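PDB 1DYS: endoglucanase, which hydrolyses internal beta-1,4-glucosidic linkages of cellulose as a family 6 glycoside hydrolase of Humicola insolens, contributing to the breakdown of plant biomass. Local coordinates for residues Arg60-Ala65 against Asn118-Lys123; Arg111-Tyr116 against Gln159-Gly164; Leu179-Gly184 against Ser244-Asn249; Cys319-Ala324 against Met329-Tyr334. All blocks are in the same frame, centred on the assembly; numbering follows the deposited sequence.

Overall arrangement
The four contacts sample the alpha/beta fold of family 6, in which helices and long loops surround a curled parallel sheet. Contacts 1 and 2 interlock along the chain and share helix 108-126; their centres are 16 Å apart, and Asn118 N of contact 1 reaches Lys113 O of contact 2. Contact 3 follows in sequence, 24 Å from contact 2 between centres, yet touches it where Ile163 packs on Leu179. Contact 4 comes last, in the C-terminal part, with nearest atoms about 14 Å from contact 3. Contacts 1 and 2 thus join helices around the sheet, whereas contact 3 lies at the strand ends near the probable substrate site.

Contact 1 of 4, residues Arg60-Ala65 against Asn118-Lys123; sequences RDIDVA and NPFAQK
Ile62 and Lys123, with Asp63 and Phe120 beside them, join two helices by an apolar layer next to the sheet and an ion pair at the more exposed margin. One apolar contact is a CH-pi interaction: Ile62 CD1 stands over the middle of the Phe120 ring, 3.6 Å from its centroid and only 7° off the ring normal. The extended arm of Ile62 reaches the flat face head-on, crossing the Phe120 side chain at about a right angle. The other branch, Ile62 CG2, lies against Lys123 CB and CD at 4.0 Å, and Ile62 CB is 3.9 Å from Lys123 CD. Lys123 therefore works twice, its aliphatic part as packing and its tip as a charge. The chain stays straight until its last torsion, where a bend (chi4 -64°) swings the ammonium group to Asp63. There NZ meets the syn lone pair of Asp63 OD2 at 2.6 Å, while a weak second bond runs from NZ to Asp63 OD1 at 3.0 Å. The carboxylate is thus gripped mainly through one oxygen.

What positions these groups is the pair of helices themselves, nearly parallel at 14° with the axes of the two short segments 10.3 Å apart. Arg60, one turn before Val64, faces another way and forms a salt bridge with Glu115 of the second subunit. On the inner side, Ile62 and Phe120 both rest on Ile53 of strand 51-53 and Leu83 of strand 79-85, so helices 60-74 and 108-126 meet each other while both lie against the parallel sheet.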
loop_
_atom_site.group_PDB
_atom_site.type_symbol
_atom_site.label_atom_id
_atom_site.label_comp_id
_atom_site.label_asym_id
_atom_site.label_seq_id
_atom_site.Cartn_x
_atom_site.Cartn_y
_atom_site.Cartn_z
ATOM N N ARG A 60 -13.439 -9.268 2.335
ATOM C CA ARG A 60 -13.439 -10.589 2.956
ATOM C C ARG A 60 -13.306 -10.491 4.459
ATOM O O ARG A 60 -13.841 -11.339 5.163
ATOM C CB ARG A 60 -12.338 -11.500 2.396
ATOM C CG ARG A 60 -10.917 -11.130 2.797
ATOM C CD ARG A 60 -9.849 -11.812 1.926
ATOM N NE ARG A 60 -10.056 -11.553 0.526
ATOM C CZ ARG A 60 -9.890 -12.134 -0.644
ATOM N NH1 ARG A 60 -9.390 -13.357 -0.810
ATOM N NH2 ARG A 60 -10.275 -11.439 -1.720
ATOM N N ASP A 61 -12.646 -9.427 4.996
ATOM C CA ASP A 61 -12.571 -9.252 6.438
ATOM C C ASP A 61 -13.944 -8.972 7.049
ATOM O O ASP A 61 -14.107 -9.198 8.250
ATOM C CB ASP A 61 -11.562 -8.177 6.851
ATOM C CG ASP A 61 -10.161 -8.759 6.964
ATOM O OD1 ASP A 61 -10.004 -9.992 6.860
ATOM O OD2 ASP A 61 -9.173 -7.995 7.151
ATOM N N ILE A 62 -14.946 -8.498 6.258
ATOM C CA ILE A 62 -16.270 -8.343 6.861
ATOM C C ILE A 62 -16.849 -9.719 7.200
ATOM O O ILE A 62 -17.455 -9.935 8.269
ATOM C CB ILE A 62 -17.214 -7.587 5.906
ATOM C CG1 ILE A 62 -16.681 -6.179 5.644
ATOM C CG2 ILE A 62 -18.608 -7.429 6.501
ATOM C CD1 ILE A 62 -17.520 -5.438 4.607
ATOM N N ASP A 63 -16.647 -10.693 6.308
ATOM C CA ASP A 63 -17.095 -12.063 6.583
ATOM C C ASP A 63 -16.399 -12.593 7.836
ATOM O O ASP A 63 -17.043 -13.223 8.696
ATOM C CB ASP A 63 -16.903 -12.968 5.362
ATOM C CG ASP A 63 -17.639 -12.433 4.147
ATOM O OD1 ASP A 63 -18.821 -12.040 4.220
ATOM O OD2 ASP A 63 -17.067 -12.365 3.034
ATOM N N VAL A 64 -15.092 -12.315 7.945
ATOM C CA VAL A 64 -14.345 -12.711 9.128
ATOM C C VAL A 64 -14.968 -12.099 10.392
ATOM O O VAL A 64 -15.196 -12.813 11.385
ATOM C CB VAL A 64 -12.853 -12.335 9.070
ATOM C CG1 VAL A 64 -12.163 -12.778 10.363
ATOM C CG2 VAL A 64 -12.196 -12.989 7.867
ATOM N N ALA A 65 -15.226 -10.786 10.367
ATOM C CA ALA A 65 -15.802 -10.114 11.537
ATOM C C ALA A 65 -17.168 -10.699 11.908
ATOM O O ALA A 65 -17.515 -10.935 13.077
ATOM C CB ALA A 65 -15.882 -8.592 11.325
ATOM N N ASN A 118 -21.532 -1.447 -2.730
ATOM C CA ASN A 118 -22.607 -2.453 -2.839
ATOM C C ASN A 118 -22.335 -3.731 -2.111
ATOM O O ASN A 118 -23.170 -4.176 -1.292
ATOM C CB ASN A 118 -22.998 -2.646 -4.301
ATOM C CG ASN A 118 -23.673 -1.396 -4.821
ATOM O OD1 ASN A 118 -24.016 -0.399 -4.195
ATOM N ND2 ASN A 118 -23.891 -1.435 -6.154
ATOM N N PRO A 119 -21.203 -4.351 -2.295
ATOM C CA PRO A 119 -20.838 -5.600 -1.655
ATOM C C PRO A 119 -20.763 -5.417 -0.145
ATOM O O PRO A 119 -21.146 -6.327 0.602
ATOM C CB PRO A 119 -19.572 -6.178 -2.279
ATOM C CG PRO A 119 -19.244 -5.156 -3.319
ATOM C CD PRO A 119 -20.225 -4.011 -3.342
ATOM N N PHE A 120 -20.284 -4.262 0.295
ATOM C CA PHE A 120 -20.236 -3.956 1.716
ATOM C C PHE A 120 -21.659 -4.000 2.291
ATOM O O PHE A 120 -21.901 -4.717 3.274
ATOM C CB PHE A 120 -19.628 -2.570 1.936
ATOM C CG PHE A 120 -19.051 -2.273 3.291
ATOM C CD1 PHE A 120 -19.818 -2.283 4.452
ATOM C CD2 PHE A 120 -17.703 -1.928 3.327
ATOM C CE1 PHE A 120 -19.211 -1.934 5.640
ATOM C CE2 PHE A 120 -17.086 -1.569 4.512
ATOM C CZ PHE A 120 -17.863 -1.603 5.665
ATOM N N ALA A 121 -22.558 -3.315 1.587
ATOM C CA ALA A 121 -23.944 -3.255 2.079
ATOM C C ALA A 121 -24.625 -4.608 2.044
ATOM O O ALA A 121 -25.400 -4.901 2.964
ATOM C CB ALA A 121 -24.711 -2.224 1.292
ATOM N N GLN A 122 -24.345 -5.397 1.022
ATOM C CA GLN A 122 -24.959 -6.721 0.896
ATOM C C GLN A 122 -24.610 -7.573 2.105
ATOM O O GLN A 122 -25.483 -8.230 2.693
ATOM C CB GLN A 122 -24.455 -7.414 -0.383
ATOM C CG GLN A 122 -24.950 -8.853 -0.549
ATOM C CD GLN A 122 -24.330 -9.490 -1.784
ATOM O OE1 GLN A 122 -23.666 -8.854 -2.609
ATOM N NE2 GLN A 122 -24.540 -10.792 -1.948
ATOM N N LYS A 123 -23.313 -7.595 2.460
ATOM C CA LYS A 123 -22.877 -8.405 3.589
ATOM C C LYS A 123 -23.473 -7.959 4.913
ATOM O O LYS A 123 -23.903 -8.785 5.718
ATOM C CB LYS A 123 -21.336 -8.223 3.701
ATOM C CG LYS A 123 -20.649 -9.064 2.615
ATOM C CD LYS A 123 -19.136 -8.839 2.786
ATOM C CE LYS A 123 -18.375 -9.382 1.569
ATOM N NZ LYS A 123 -18.519 -10.844 1.431
#

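Contact 2 of 4, residues Arg111-Tyr116 against Gln159-Gly164; sequences RYKNEY and QQEAIG
Lys113 and Glu161, together with Tyr112 and Ala162, connect two helices from successive beta-alpha-beta crossovers of the family 6 barrel: helix 108-126 leads from strand 79-85 to strand 132-136, and helix 150-169 lies between the latter and strand 175-180. The interaction is divided between an outer ion pair and an inner aromatic contact.

The electrostatic part is a single salt bridge, with Lys113 NZ 2.7 Å from Glu161 OE2. Both chains are extended and cross at about a right angle, and the ammonium group comes to the carboxylate from its anti side, 22° out of the carboxylate plane, and engages one oxygen. Glu161 gains this reach because its CG lies anti to the backbone N (chi1 176°), which carries the carboxylate out toward helix 108-126. A leucine here would probably leave the Lys113 ammonium without its carboxylate mate across the interface.

One polar bond from outside the two segments holds the ring. The hydroxyl of Tyr112 is hydrogen-bonded to Glu137, just beyond the end of strand 132-136, which fixes the far end of the ring. The turn that Tyr112 begins widens to a pi-type turn at 112-116, where the alpha-type bond from Tyr116 N to Tyr112 O is weak.

The ring contact is small and close. Ala162 presents only a methyl group, letting the ring come near the backbone: Tyr112 CE2 lies 3.5 Å from Ala162 CB, and the same CE2, at the ring edge, meets Ala162 O in the ring plane at 3.3 Å.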
loop_
_atom_site.group_PDB
_atom_site.type_symbol
_atom_site.label_atom_id
_atom_site.label_comp_id
_atom_site.label_asym_id
_atom_site.label_seq_id
_atom_site.Cartn_x
_atom_site.Cartn_y
_atom_site.Cartn_z
ATOM N N ARG A 111 -16.674 2.559 -9.543
ATOM C CA ARG A 111 -16.056 1.381 -8.931
ATOM C C ARG A 111 -16.309 1.381 -7.401
ATOM O O ARG A 111 -16.609 0.339 -6.823
ATOM C CB ARG A 111 -14.573 1.292 -9.233
ATOM C CG ARG A 111 -14.169 1.232 -10.708
ATOM C CD ARG A 111 -12.648 1.271 -10.868
ATOM N NE ARG A 111 -12.318 0.900 -12.264
ATOM C CZ ARG A 111 -11.071 0.973 -12.744
ATOM N NH1 ARG A 111 -10.033 1.348 -12.003
ATOM N NH2 ARG A 111 -10.887 0.625 -14.018
ATOM N N TYR A 112 -16.223 2.576 -6.812
ATOM C CA TYR A 112 -16.551 2.712 -5.388
ATOM C C TYR A 112 -18.001 2.323 -5.116
ATOM O O TYR A 112 -18.270 1.566 -4.180
ATOM C CB TYR A 112 -16.380 4.136 -4.922
ATOM C CG TYR A 112 -16.570 4.445 -3.458
ATOM C CD1 TYR A 112 -15.621 4.106 -2.506
ATOM C CD2 TYR A 112 -17.700 5.130 -3.060
ATOM C CE1 TYR A 112 -15.833 4.457 -1.169
ATOM C CE2 TYR A 112 -17.899 5.488 -1.728
ATOM C CZ TYR A 112 -16.939 5.145 -0.791
ATOM O OH TYR A 112 -17.160 5.508 0.521
ATOM N N LYS A 113 -18.937 2.835 -5.940
ATOM C CA LYS A 113 -20.310 2.352 -5.681
ATOM C C LYS A 113 -20.506 0.862 -5.909
ATOM O O LYS A 113 -21.091 0.161 -5.061
ATOM C CB LYS A 113 -21.294 3.083 -6.609
ATOM C CG LYS A 113 -21.212 4.580 -6.446
ATOM C CD LYS A 113 -22.216 5.254 -7.410
ATOM C CE LYS A 113 -22.358 6.720 -7.012
ATOM N NZ LYS A 113 -22.965 7.513 -8.112
ATOM N N ASN A 114 -20.143 0.367 -7.097
ATOM C CA ASN A 114 -20.502 -0.979 -7.507
ATOM C C ASN A 114 -19.589 -2.075 -7.016
ATOM O O ASN A 114 -20.108 -3.177 -6.765
ATOM C CB ASN A 114 -20.567 -0.995 -9.065
ATOM C CG ASN A 114 -21.579 0.063 -9.513
ATOM O OD1 ASN A 114 -22.662 0.174 -8.952
ATOM N ND2 ASN A 114 -21.251 0.882 -10.500
ATOM N N GLU A 115 -18.310 -1.829 -6.850
ATOM C CA GLU A 115 -17.393 -2.877 -6.435
ATOM C C GLU A 115 -17.029 -2.792 -4.943
ATOM O O GLU A 115 -16.455 -3.800 -4.501
ATOM C CB GLU A 115 -16.103 -2.797 -7.274
ATOM C CG GLU A 115 -16.296 -3.173 -8.737
ATOM C CD GLU A 115 -14.985 -3.197 -9.511
ATOM O OE1 GLU A 115 -14.069 -3.995 -9.203
ATOM O OE2 GLU A 115 -14.811 -2.364 -10.416
ATOM N N TYR A 116 -17.362 -1.664 -4.300
ATOM C CA TYR A 116 -16.985 -1.561 -2.879
ATOM C C TYR A 116 -18.198 -1.296 -1.981
ATOM O O TYR A 116 -18.448 -2.209 -1.180
ATOM C CB TYR A 116 -15.845 -0.557 -2.709
ATOM C CG TYR A 116 -15.432 -0.378 -1.260
ATOM C CD1 TYR A 116 -14.610 -1.303 -0.625
ATOM C CD2 TYR A 116 -15.916 0.686 -0.526
ATOM C CE1 TYR A 116 -14.255 -1.160 0.717
ATOM C CE2 TYR A 116 -15.572 0.843 0.831
ATOM C CZ TYR A 116 -14.733 -0.072 1.418
ATOM O OH TYR A 116 -14.380 0.060 2.752
ATOM N N GLN A 159 -16.541 13.291 -4.399
ATOM C CA GLN A 159 -16.341 12.632 -3.084
ATOM C C GLN A 159 -17.569 12.803 -2.209
ATOM O O GLN A 159 -17.978 11.879 -1.484
ATOM C CB GLN A 159 -15.058 13.076 -2.399
ATOM C CG GLN A 159 -13.782 12.536 -3.022
ATOM C CD GLN A 159 -12.572 13.028 -2.240
ATOM O OE1 GLN A 159 -12.615 14.040 -1.565
ATOM N NE2 GLN A 159 -11.480 12.290 -2.324
ATOM N N GLN A 160 -18.242 13.948 -2.301
ATOM C CA GLN A 160 -19.476 14.153 -1.539
ATOM C C GLN A 160 -20.543 13.186 -2.008
ATOM O O GLN A 160 -21.270 12.561 -1.232
ATOM C CB GLN A 160 -19.993 15.580 -1.626
ATOM C CG GLN A 160 -19.087 16.630 -0.979
ATOM C CD GLN A 160 -19.646 18.025 -1.199
ATOM O OE1 GLN A 160 -20.542 18.223 -2.022
ATOM N NE2 GLN A 160 -19.146 19.041 -0.514
ATOM N N GLU A 161 -20.629 12.995 -3.339
ATOM C CA GLU A 161 -21.559 12.035 -3.903
ATOM C C GLU A 161 -21.209 10.609 -3.464
ATOM O O GLU A 161 -22.100 9.821 -3.144
ATOM C CB GLU A 161 -21.565 12.118 -5.440
ATOM C CG GLU A 161 -22.452 11.049 -6.068
ATOM C CD GLU A 161 -22.612 11.207 -7.569
ATOM O OE1 GLU A 161 -22.285 12.295 -8.089
ATOM O OE2 GLU A 161 -23.081 10.256 -8.232
ATOM N N ALA A 162 -19.906 10.286 -3.404
ATOM C CA ALA A 162 -19.514 8.958 -2.957
ATOM C C ALA A 162 -19.946 8.667 -1.519
ATOM O O ALA A 162 -20.458 7.581 -1.231
ATOM C CB ALA A 162 -18.001 8.744 -3.016
ATOM N N ILE A 163 -19.696 9.625 -0.635
ATOM C CA ILE A 163 -20.028 9.397 0.783
ATOM C C ILE A 163 -21.547 9.338 0.979
ATOM O O ILE A 163 -22.131 8.479 1.672
ATOM C CB ILE A 163 -19.380 10.468 1.653
ATOM C CG1 ILE A 163 -17.845 10.434 1.572
ATOM C CG2 ILE A 163 -19.825 10.200 3.097
ATOM C CD1 ILE A 163 -17.149 11.482 2.435
ATOM N N GLY A 164 -22.236 10.257 0.264
ATOM C CA GLY A 164 -23.710 10.234 0.344
ATOM C C GLY A 164 -24.227 8.884 -0.126
ATOM O O GLY A 164 -25.212 8.374 0.399
#

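Contact 3 of 4, residues Leu179-Gly184 against Ser244-Asn249; sequences LDVANG and SRYATN
Tyr246 of helix 243-255 reaches across to Val181, on the loop that leaves the C-terminal end of strand 175-180, and to Gly184 at the start of helix 184-187. Such strand ends are where alpha/beta barrels carry their active sites. There an Asx turn forms, in which Asp180 OD2 accepts from Ala182 N at 2.8 Å, from above the carboxylate plane. The same oxygen accepts from the backbone N of Asp139, which links the strand end to a probable catalytic proton donor.

One hydrogen bond spans the contact. Tyr246 OH donates to Val181 O at 2.7 Å, in the carbonyl plane, with a C=O to donor angle of 147°. It satisfies a buried phenol and a buried backbone carbonyl at once.

With CG anti to the backbone N (chi1 177°), the Tyr246 ring projects from its helix and lies with one face against the loop backbone. Gly184 CA forms a CH-pi contact, 3.7 Å from the ring centroid and 15° off its normal, and Asn183 C covers the same face nearer the rim. A side chain on Gly184 would crowd Tyr246 CB. Replacing Tyr246 by a leucine would probably strand the Val181 carbonyl without its hydroxyl partner and take away the flat support under Gly184.

Asn183, a probable substrate-binding residue, sits at the N-cap of helix 184-187, its OD1 accepting from Gly185 N, while Glu243 accepts from Gly184 N. These bonds probably help hold the start of that helix in place. Beside the hydrogen bond, Val181 CG2 lies 4.1 Å from Tyr246 CE2.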
loop_
_atom_site.group_PDB
_atom_site.type_symbol
_atom_site.label_atom_id
_atom_site.label_comp_id
_atom_site.label_asym_id
_atom_site.label_seq_id
_atom_site.Cartn_x
_atom_site.Cartn_y
_atom_site.Cartn_z
ATOM N N LEU A 179 -19.984 9.130 10.814
ATOM C CA LEU A 179 -19.242 9.839 9.773
ATOM C C LEU A 179 -18.018 10.506 10.364
ATOM O O LEU A 179 -18.087 11.269 11.339
ATOM C CB LEU A 179 -20.214 10.816 9.078
ATOM C CG LEU A 179 -19.674 11.707 7.983
ATOM C CD1 LEU A 179 -19.133 10.866 6.824
ATOM C CD2 LEU A 179 -20.789 12.642 7.482
ATOM N N ASP A 180 -16.847 10.181 9.784
ATOM C CA ASP A 180 -15.607 10.645 10.420
ATOM C C ASP A 180 -15.425 12.133 10.317
ATOM O O ASP A 180 -15.714 12.694 9.265
ATOM C CB ASP A 180 -14.401 9.882 9.792
ATOM C CG ASP A 180 -13.216 10.297 10.655
ATOM O OD1 ASP A 180 -13.128 9.778 11.744
ATOM O OD2 ASP A 180 -12.438 11.161 10.246
ATOM N N VAL A 181 -15.061 12.797 11.427
ATOM C CA VAL A 181 -14.760 14.214 11.409
ATOM C C VAL A 181 -13.358 14.478 11.964
ATOM O O VAL A 181 -13.054 15.497 12.594
ATOM C CB VAL A 181 -15.834 15.075 12.111
ATOM C CG1 VAL A 181 -17.184 14.872 11.458
ATOM C CG2 VAL A 181 -16.007 14.606 13.561
ATOM N N ALA A 182 -12.363 13.702 11.504
ATOM C CA ALA A 182 -10.942 13.945 11.765
ATOM C C ALA A 182 -10.620 14.008 13.243
ATOM O O ALA A 182 -10.885 13.061 13.967
ATOM C CB ALA A 182 -10.539 15.221 11.017
ATOM N N ASN A 183 -10.014 15.099 13.738
ATOM C CA ASN A 183 -9.713 15.167 15.177
ATOM C C ASN A 183 -9.807 16.643 15.545
ATOM O O ASN A 183 -9.813 17.514 14.661
ATOM C CB ASN A 183 -8.375 14.548 15.537
ATOM C CG ASN A 183 -7.225 15.375 15.046
ATOM O OD1 ASN A 183 -6.675 16.183 15.800
ATOM N ND2 ASN A 183 -6.832 15.206 13.790
ATOM N N GLY A 184 -9.770 16.898 16.863
ATOM C CA GLY A 184 -9.930 18.302 17.291
ATOM C C GLY A 184 -8.865 19.265 16.810
ATOM O O GLY A 184 -9.134 20.453 16.611
ATOM N N SER A 244 -13.097 15.035 24.138
ATOM C CA SER A 244 -14.383 15.210 24.807
ATOM C C SER A 244 -14.884 16.616 24.494
ATOM O O SER A 244 -16.067 16.731 24.161
ATOM C CB SER A 244 -14.259 15.020 26.315
ATOM O OG SER A 244 -15.549 15.256 26.897
ATOM N N ARG A 245 -14.044 17.658 24.555
ATOM C CA ARG A 245 -14.552 18.994 24.245
ATOM C C ARG A 245 -14.775 19.165 22.749
ATOM O O ARG A 245 -15.693 19.848 22.298
ATOM C CB ARG A 245 -13.714 20.118 24.830
ATOM C CG ARG A 245 -13.976 20.174 26.355
ATOM C CD ARG A 245 -12.933 21.102 26.959
ATOM N NE ARG A 245 -11.708 20.353 27.293
ATOM C CZ ARG A 245 -10.675 20.970 27.868
ATOM N NH1 ARG A 245 -10.773 22.286 28.090
ATOM N NH2 ARG A 245 -9.585 20.306 28.200
ATOM N N TYR A 246 -13.989 18.447 21.928
ATOM C CA TYR A 246 -14.245 18.542 20.474
ATOM C C TYR A 246 -15.640 18.009 20.159
ATOM O O TYR A 246 -16.374 18.681 19.427
ATOM C CB TYR A 246 -13.171 17.769 19.705
ATOM C CG TYR A 246 -13.380 17.746 18.199
ATOM C CD1 TYR A 246 -13.614 18.889 17.466
ATOM C CD2 TYR A 246 -13.297 16.546 17.505
ATOM C CE1 TYR A 246 -13.810 18.870 16.090
ATOM C CE2 TYR A 246 -13.484 16.494 16.138
ATOM C CZ TYR A 246 -13.720 17.663 15.433
ATOM O OH TYR A 246 -13.947 17.627 14.079
ATOM N N ALA A 247 -15.993 16.855 20.739
ATOM C CA ALA A 247 -17.293 16.220 20.543
ATOM C C ALA A 247 -18.439 17.141 20.942
ATOM O O ALA A 247 -19.419 17.300 20.210
ATOM C CB ALA A 247 -17.388 14.881 21.265
ATOM N N THR A 248 -18.332 17.778 22.117
ATOM C CA THR A 248 -19.377 18.734 22.530
ATOM C C THR A 248 -19.497 19.927 21.600
ATOM O O THR A 248 -20.613 20.365 21.285
ATOM C CB THR A 248 -19.106 19.201 23.984
ATOM O OG1 THR A 248 -19.263 18.059 24.822
ATOM C CG2 THR A 248 -20.070 20.316 24.397
ATOM N N ASN A 249 -18.408 20.456 21.050
ATOM C CA ASN A 249 -18.391 21.626 20.200
ATOM C C ASN A 249 -19.038 21.296 18.857
ATOM O O ASN A 249 -19.842 22.074 18.363
ATOM C CB ASN A 249 -16.976 22.139 20.017
ATOM C CG ASN A 249 -16.436 22.807 21.276
ATOM O OD1 ASN A 249 -17.201 23.250 22.151
ATOM N ND2 ASN A 249 -15.117 22.866 21.357
#

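Contact 4 of 4, residues Cys319-Ala324 against Met329-Tyr334; sequences CGMGGA and MWFDAY
Met321 and Phe331 both hold CG anti to the backbone N (chi1 -172° and -175°), which sends their side chains toward each other; a further bend of the methionine about its thioether bond (chi3 123°) lays the methyl group at the end of the ring. The result is two Met-aromatic contacts, both oblique, between a type II beta turn, Met321 to Ala324, and the start of helix 332-340: Met321 SD is 5.2 Å from the Phe331 centroid and 4.8 Å from that of Tyr334. The turn is closed by Ala324 N bonding to Met321 O, and Gly323 occupies the position where positive phi is customary in such turns.

Phe331, at the N-cap position of that helix, is held on both faces. Ala324 CA makes a CH-pi contact at 3.8 Å from the ring centroid, and Tyr334 CB lies over the opposite face. Gly322 O approaches the edge, near the ring plane, at 3.6 Å from Phe331 CZ.

The side chains of Phe331 and Tyr334 lie about 7 Å from those of Glu314 and Lys310 respectively, both probable substrate-binding residues. The disulfide from Cys319 to Cys283 pins the loop end, the Tyr334 hydroxyl is bonded to Val285 O, and Trp330 N bonds to Glu97 of the second subunit. Just before the helix, Trp330 NE1 donates to the anti lone pair of Asp332 OD1. The sulfur's nearer ring is the second, with Met321 SD 3.6 Å from Tyr334 CD2.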
loop_
_atom_site.group_PDB
_atom_site.type_symbol
_atom_site.label_atom_id
_atom_site.label_comp_id
_atom_site.label_asym_id
_atom_site.label_seq_id
_atom_site.Cartn_x
_atom_site.Cartn_y
_atom_site.Cartn_z
ATOM N N CYS A 319 8.213 6.315 9.161
ATOM C CA CYS A 319 8.449 7.639 9.683
ATOM C C CYS A 319 8.201 7.610 11.189
ATOM O O CYS A 319 7.773 6.585 11.726
ATOM C CB CYS A 319 7.499 8.622 8.997
ATOM S SG CYS A 319 5.811 8.206 8.569
ATOM N N GLY A 320 8.550 8.730 11.810
ATOM C CA GLY A 320 8.250 8.971 13.191
ATOM C C GLY A 320 9.045 8.351 14.293
ATOM O O GLY A 320 9.354 9.006 15.309
ATOM N N MET A 321 9.332 7.074 14.184
ATOM C CA MET A 321 10.024 6.313 15.210
ATOM C C MET A 321 10.969 5.390 14.459
ATOM O O MET A 321 10.632 4.876 13.394
ATOM C CB MET A 321 9.054 5.606 16.142
ATOM C CG MET A 321 9.758 4.965 17.335
ATOM S SD MET A 321 8.632 4.215 18.520
ATOM C CE MET A 321 9.233 2.525 18.543
ATOM N N GLY A 322 12.206 5.352 14.937
ATOM C CA GLY A 322 13.236 4.547 14.274
ATOM C C GLY A 322 12.783 3.103 14.122
ATOM O O GLY A 322 12.239 2.521 15.066
ATOM N N GLY A 323 12.970 2.520 12.943
ATOM C CA GLY A 323 12.589 1.134 12.709
ATOM C C GLY A 323 11.199 0.953 12.143
ATOM O O GLY A 323 10.783 -0.171 11.834
ATOM N N ALA A 324 10.467 2.046 11.925
ATOM C CA ALA A 324 9.132 1.963 11.368
ATOM C C ALA A 324 9.029 1.427 9.954
ATOM O O ALA A 324 9.610 1.950 8.982
ATOM C CB ALA A 324 8.544 3.381 11.397
ATOM N N MET A 329 2.067 -2.194 8.220
ATOM C CA MET A 329 2.975 -3.289 8.560
ATOM C C MET A 329 3.171 -3.306 10.083
ATOM O O MET A 329 3.153 -2.246 10.695
ATOM C CB MET A 329 4.288 -3.026 7.830
ATOM C CG MET A 329 4.885 -4.007 6.877
ATOM S SD MET A 329 3.858 -4.594 5.540
ATOM C CE MET A 329 4.700 -3.943 4.096
ATOM N N TRP A 330 3.280 -4.483 10.673
ATOM C CA TRP A 330 3.435 -4.590 12.117
ATOM C C TRP A 330 4.771 -4.016 12.560
ATOM O O TRP A 330 5.824 -4.203 11.952
ATOM C CB TRP A 330 3.335 -6.066 12.494
ATOM C CG TRP A 330 3.243 -6.189 13.986
ATOM C CD1 TRP A 330 4.162 -6.667 14.845
ATOM C CD2 TRP A 330 2.086 -5.835 14.764
ATOM N NE1 TRP A 330 3.690 -6.640 16.158
ATOM C CE2 TRP A 330 2.398 -6.138 16.094
ATOM C CE3 TRP A 330 0.833 -5.290 14.479
ATOM C CZ2 TRP A 330 1.524 -5.915 17.160
ATOM C CZ3 TRP A 330 -0.064 -5.081 15.513
ATOM C CH2 TRP A 330 0.291 -5.375 16.854
ATOM N N PHE A 331 4.724 -3.232 13.630
ATOM C CA PHE A 331 5.860 -2.504 14.176
ATOM C C PHE A 331 5.949 -2.909 15.650
ATOM O O PHE A 331 5.396 -2.206 16.503
ATOM C CB PHE A 331 5.616 -1.002 13.985
ATOM C CG PHE A 331 6.728 -0.065 14.383
ATOM C CD1 PHE A 331 7.958 -0.533 14.820
ATOM C CD2 PHE A 331 6.545 1.307 14.274
ATOM C CE1 PHE A 331 8.982 0.337 15.169
ATOM C CE2 PHE A 331 7.549 2.191 14.628
ATOM C CZ PHE A 331 8.760 1.696 15.072
ATOM N N ASP A 332 6.587 -4.079 15.855
ATOM C CA ASP A 332 6.515 -4.650 17.203
ATOM C C ASP A 332 7.151 -3.831 18.294
ATOM O O ASP A 332 6.603 -3.833 19.407
ATOM C CB ASP A 332 7.008 -6.103 17.146
ATOM C CG ASP A 332 6.519 -6.867 18.365
ATOM O OD1 ASP A 332 5.299 -7.115 18.400
ATOM O OD2 ASP A 332 7.357 -7.215 19.234
ATOM N N ALA A 333 8.227 -3.066 18.047
ATOM C CA ALA A 333 8.755 -2.230 19.117
ATOM C C ALA A 333 7.735 -1.145 19.535
ATOM O O ALA A 333 7.741 -0.713 20.683
ATOM C CB ALA A 333 10.047 -1.570 18.643
ATOM N N TYR A 334 6.963 -0.709 18.546
ATOM C CA TYR A 334 5.935 0.284 18.857
ATOM C C TYR A 334 4.831 -0.348 19.705
ATOM O O TYR A 334 4.377 0.325 20.641
ATOM C CB TYR A 334 5.435 0.911 17.566
ATOM C CG TYR A 334 4.664 2.186 17.764
ATOM C CD1 TYR A 334 3.326 2.115 18.145
ATOM C CD2 TYR A 334 5.205 3.435 17.572
ATOM C CE1 TYR A 334 2.565 3.262 18.331
ATOM C CE2 TYR A 334 4.480 4.592 17.738
ATOM C CZ TYR A 334 3.148 4.490 18.120
ATOM O OH TYR A 334 2.428 5.638 18.310
#